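PDB 4OJV: 3',5'-cyclic-nucleotide phosphodiesterase 1 from Saccharomyces cerevisiae, which belongs to the class-II phosphodiesterase family of the metallo-hydrolase/oxidoreductase clan and holds two zinc ions, each ligated by histidine and aspartate side chains. Local coordinates for residues E106-N109 against T110-T114; F346-E350 against R351-D355. All coordinates share one frame; numbering follows the deposited sequence.

Contact 1 of 2, residues E106-N109 against T110-T114; sequences ESAN and TMKKT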
# COMPACT_ATOMS: atom_id res chain seq x y z
N GLU A 106 23.62 -14.42 -10.07
CA GLU A 106 23.14 -15.78 -9.84
C GLU A 106 23.03 -16.11 -8.36
O GLU A 106 22.12 -16.82 -7.94
CB GLU A 106 24.04 -16.79 -10.54
CG GLU A 106 24.08 -16.62 -12.04
CD GLU A 106 24.76 -17.77 -12.74
OE1 GLU A 106 24.66 -17.84 -13.98
OE2 GLU A 106 25.40 -18.61 -12.07
N SER A 107 23.99 -15.60 -7.58
CA SER A 107 24.02 -15.85 -6.15
C SER A 107 22.96 -15.03 -5.41
O SER A 107 22.49 -15.45 -4.35
CB SER A 107 25.41 -15.56 -5.57
OG SER A 107 25.71 -14.18 -5.61
N ALA A 108 22.58 -13.88 -5.97
CA ALA A 108 21.65 -12.97 -5.29
C ALA A 108 20.23 -13.51 -5.32
O ALA A 108 19.70 -13.85 -6.37
CB ALA A 108 21.70 -11.58 -5.93
N ASN A 109 19.61 -13.60 -4.15
CA ASN A 109 18.22 -14.05 -4.10
C ASN A 109 17.27 -12.94 -4.56
O ASN A 109 17.69 -11.81 -4.83
CB ASN A 109 17.86 -14.61 -2.71
CG ASN A 109 17.97 -13.59 -1.59
OD1 ASN A 109 17.64 -12.42 -1.76
ND2 ASN A 109 18.39 -14.05 -0.42
N THR A 110 15.99 -13.27 -4.69
CA THR A 110 15.02 -12.32 -5.22
C THR A 110 14.94 -11.05 -4.38
O THR A 110 14.89 -9.95 -4.92
CB THR A 110 13.64 -12.98 -5.39
OG1 THR A 110 13.78 -14.10 -6.27
CG2 THR A 110 12.64 -12.00 -5.97
N MET A 111 14.97 -11.20 -3.06
CA MET A 111 14.95 -10.04 -2.17
C MET A 111 16.16 -9.12 -2.39
O MET A 111 16.00 -7.90 -2.49
CB MET A 111 14.88 -10.48 -0.71
CG MET A 111 14.54 -9.35 0.26
SD MET A 111 12.84 -8.76 0.12
CE MET A 111 11.92 -10.26 0.45
N LYS A 112 17.34 -9.71 -2.51
CA LYS A 112 18.55 -8.94 -2.75
C LYS A 112 18.50 -8.21 -4.09
O LYS A 112 18.88 -7.03 -4.17
CB LYS A 112 19.79 -9.84 -2.70
CG LYS A 112 21.12 -9.12 -2.89
CD LYS A 112 21.36 -8.10 -1.80
CE LYS A 112 22.78 -7.57 -1.83
NZ LYS A 112 22.98 -6.51 -0.80
N LYS A 113 18.03 -8.90 -5.13
CA LYS A 113 17.88 -8.27 -6.45
C LYS A 113 16.94 -7.07 -6.37
O LYS A 113 17.15 -6.06 -7.04
CB LYS A 113 17.35 -9.27 -7.47
CG LYS A 113 18.30 -10.39 -7.86
CD LYS A 113 17.69 -11.19 -9.00
CE LYS A 113 18.56 -12.36 -9.43
NZ LYS A 113 18.26 -13.60 -8.66
N THR A 114 15.89 -7.21 -5.56
CA THR A 114 14.90 -6.14 -5.38
C THR A 114 15.55 -4.91 -4.75
O THR A 114 15.37 -3.79 -5.24
CB THR A 114 13.72 -6.63 -4.52
OG1 THR A 114 13.10 -7.76 -5.15
CG2 THR A 114 12.67 -5.54 -4.35

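Contact 2 of 2, residues F346-E350 against R351-D355; sequences FLAEE and RNLGD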
# COMPACT_ATOMS: atom_id res chain seq x y z
N PHE A 346 -14.97 4.16 -28.96
CA PHE A 346 -16.22 4.55 -29.61
C PHE A 346 -16.31 6.07 -29.74
O PHE A 346 -16.61 6.60 -30.82
CB PHE A 346 -17.43 4.01 -28.85
CG PHE A 346 -18.75 4.42 -29.44
CD1 PHE A 346 -19.35 5.62 -29.08
CD2 PHE A 346 -19.39 3.60 -30.37
CE1 PHE A 346 -20.57 6.01 -29.63
CE2 PHE A 346 -20.61 3.98 -30.92
CZ PHE A 346 -21.19 5.19 -30.55
N LEU A 347 -16.02 6.78 -28.65
CA LEU A 347 -16.12 8.23 -28.64
C LEU A 347 -15.06 8.89 -29.53
O LEU A 347 -15.33 9.90 -30.18
CB LEU A 347 -16.07 8.79 -27.22
CG LEU A 347 -17.30 8.53 -26.33
CD1 LEU A 347 -16.97 8.82 -24.87
CD2 LEU A 347 -18.51 9.33 -26.79
N ALA A 348 -13.87 8.29 -29.58
CA ALA A 348 -12.82 8.79 -30.45
C ALA A 348 -13.24 8.67 -31.92
O ALA A 348 -13.02 9.61 -32.71
CB ALA A 348 -11.50 8.06 -30.20
N GLU A 349 -13.83 7.54 -32.28
CA GLU A 349 -14.34 7.31 -33.65
C GLU A 349 -15.46 8.28 -33.99
O GLU A 349 -15.49 8.82 -35.09
CB GLU A 349 -14.82 5.86 -33.81
CG GLU A 349 -15.22 5.47 -35.23
CD GLU A 349 -14.04 5.01 -36.07
OE1 GLU A 349 -13.52 3.91 -35.80
OE2 GLU A 349 -13.65 5.74 -37.00
N GLU A 350 -16.37 8.50 -33.04
CA GLU A 350 -17.50 9.42 -33.21
C GLU A 350 -17.02 10.87 -33.40
O GLU A 350 -17.60 11.63 -34.18
CB GLU A 350 -18.44 9.31 -32.00
CG GLU A 350 -19.66 10.22 -32.02
CD GLU A 350 -20.59 9.93 -30.87
OE1 GLU A 350 -21.40 8.98 -30.98
OE2 GLU A 350 -20.52 10.65 -29.85
N ARG A 351 -15.94 11.22 -32.69
CA ARG A 351 -15.34 12.55 -32.76
C ARG A 351 -14.29 12.69 -33.87
O ARG A 351 -13.64 13.74 -33.97
CB ARG A 351 -14.70 12.93 -31.41
CG ARG A 351 -15.68 13.15 -30.27
CD ARG A 351 -16.33 14.52 -30.34
NE ARG A 351 -17.24 14.73 -29.22
CZ ARG A 351 -16.87 15.24 -28.04
NH1 ARG A 351 -15.61 15.61 -27.82
NH2 ARG A 351 -17.78 15.40 -27.09
N ASN A 352 -14.12 11.64 -34.67
CA ASN A 352 -13.14 11.62 -35.77
C ASN A 352 -11.74 12.11 -35.36
O ASN A 352 -11.21 13.06 -35.93
CB ASN A 352 -13.66 12.40 -37.01
CG ASN A 352 -14.86 11.74 -37.66
OD1 ASN A 352 -15.93 11.63 -37.05
ND2 ASN A 352 -14.70 11.32 -38.91
N LEU A 353 -11.16 11.45 -34.37
CA LEU A 353 -9.82 11.82 -33.89
C LEU A 353 -8.69 11.11 -34.65
O LEU A 353 -7.51 11.23 -34.30
CB LEU A 353 -9.69 11.58 -32.37
CG LEU A 353 -10.62 12.42 -31.48
CD1 LEU A 353 -10.44 12.02 -30.03
CD2 LEU A 353 -10.37 13.92 -31.65
N GLY A 354 -9.04 10.38 -35.70
CA GLY A 354 -8.05 9.71 -36.52
C GLY A 354 -7.52 8.43 -35.90
O GLY A 354 -8.18 7.81 -35.07
N ASP A 355 -6.31 8.06 -36.30
CA ASP A 355 -5.69 6.79 -35.92
C ASP A 355 -5.08 6.88 -34.51
O ASP A 355 -3.88 6.68 -34.32
CB ASP A 355 -4.64 6.38 -36.96
CG ASP A 355 -4.09 4.99 -36.73
OD1 ASP A 355 -4.74 4.17 -36.04
OD2 ASP A 355 -2.98 4.70 -37.25

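Contact 1 of 2, residues E106-N109 against T110-T114
The carboxamide of Asn109 is the flat group that meets the start of the next helix, and it does so through its oxygen. OD1 accepts from Lys112 N at 2.8 Å, with the N-H pointing almost straight at it (164°), while the CB atoms of Met111 and Lys112 crowd close to the same oxygen. With CG between the backbone N and the carbonyl carbon (chi1 62°), OD1 is brought round to face the N-H groups of the first helical turn, and Lys112 N takes it. At the other end of the amide, ND2 donates to Ala332 O of the second subunit, and Phe68 of that subunit packs on Asn109. The backbone carbonyl of Asn109 begins the helical pattern, with Lys113 N 2.9 Å from Asn109 O.

Lys113 also reaches backwards alongside the chain: its CG passes 3.4 Å from Asn109 O, and a bend at the last torsion (chi4 89°) brings NZ to within 2.7 Å of Ala108 O, a hydrogen bond. The ammonium group additionally makes a cation-pi contact with Phe105. Apolar contact is slight, Ala108 CB lying 4.0 Å from Lys112 CG. One turn on, Thr110 O takes both Thr114 N and Thr114 OG1, from opposite faces of its plane, the hydroxyl at 2.8 Å. Thr110 OG1 itself bonds Asp72 of the second subunit.

The bond from Lys112 N to OD1 makes Asn109 an asparagine N-cap, set in the short link between helix 102-107 and helix 110-119, where the second subunit packs against it.

Contact 2 of 2, residues F346-E350 against R351-D355
Leu347 and Arg351 close the last regular turn of helix 336-350: Arg351 N lies 2.9 Å from Leu347 O, a hydrogen bond of the ordinary helical spacing. The same carbonyl oxygen is flanked by the aliphatic start of the arginine, whose CG approaches it to 3.3 Å. Ala348 comes next and gives the turn its longer-spaced bond, Leu353 N to Ala348 O at 3.1 Å, with the N-H directed at the oxygen at 160°. Its methyl group carries the apolar part: Ala348 CB touches Leu353 CD1 at 4.1 Å. Leu353 has CG beside its backbone N (chi1 -63°), which lays one branch, CD1, against Ala348, and it rests in turn on Ser305 and Asn308 of helix 297-311.

Glu349 O receives Asn352 N at 3.2 Å. Here the donor stands well above the carbonyl plane, 74° out of it, so the N-H points at the oxygen but comes down on it steeply rather than along a lone pair. Glu350 ends the helix. Its chain is extended, and its OE2 stays 5.3 Å from Arg351 NE, too far for a contact between the charged groups. The guanidinium finds its partner elsewhere, NH1 donating to Asn302 OD1 on helix 297-311.

The backbone of Asn352 turns to positive phi, and the pair of bonds to Ala348 O and Glu349 O, joined by the apolar touch of Ala348 with Leu353, meets the definition of a Schellman motif. Chemically, Ala348 O and Glu349 O, which a helix stopping here would leave without N-H partners, are taken up by Leu353 N and Asn352 N. The positive charge of Arg351 at this C-terminal end would probably be favourable to the helix dipole.

In the fold
From the N terminus, contact 1 comes first, linking helix 102-107 to helix 110-119, which leads into strand 121-125 of the eight-stranded mixed sheet. Contact 2 follows far later, ending helix 336-350 and turning the chain toward strand 357-360, an edge strand, within this chain, of the seven-stranded mixed sheet. The two lie in series, neither nested nor crossing, and each spans a local turn, one starting a helix and the other finishing one. Their centres are about 47 Å apart, on opposite sides of the chain's centre. Contact 1 touches helix 44-53 and the second subunit, whereas contact 2 joins helix 336-350 to helix 297-311 within its own chain.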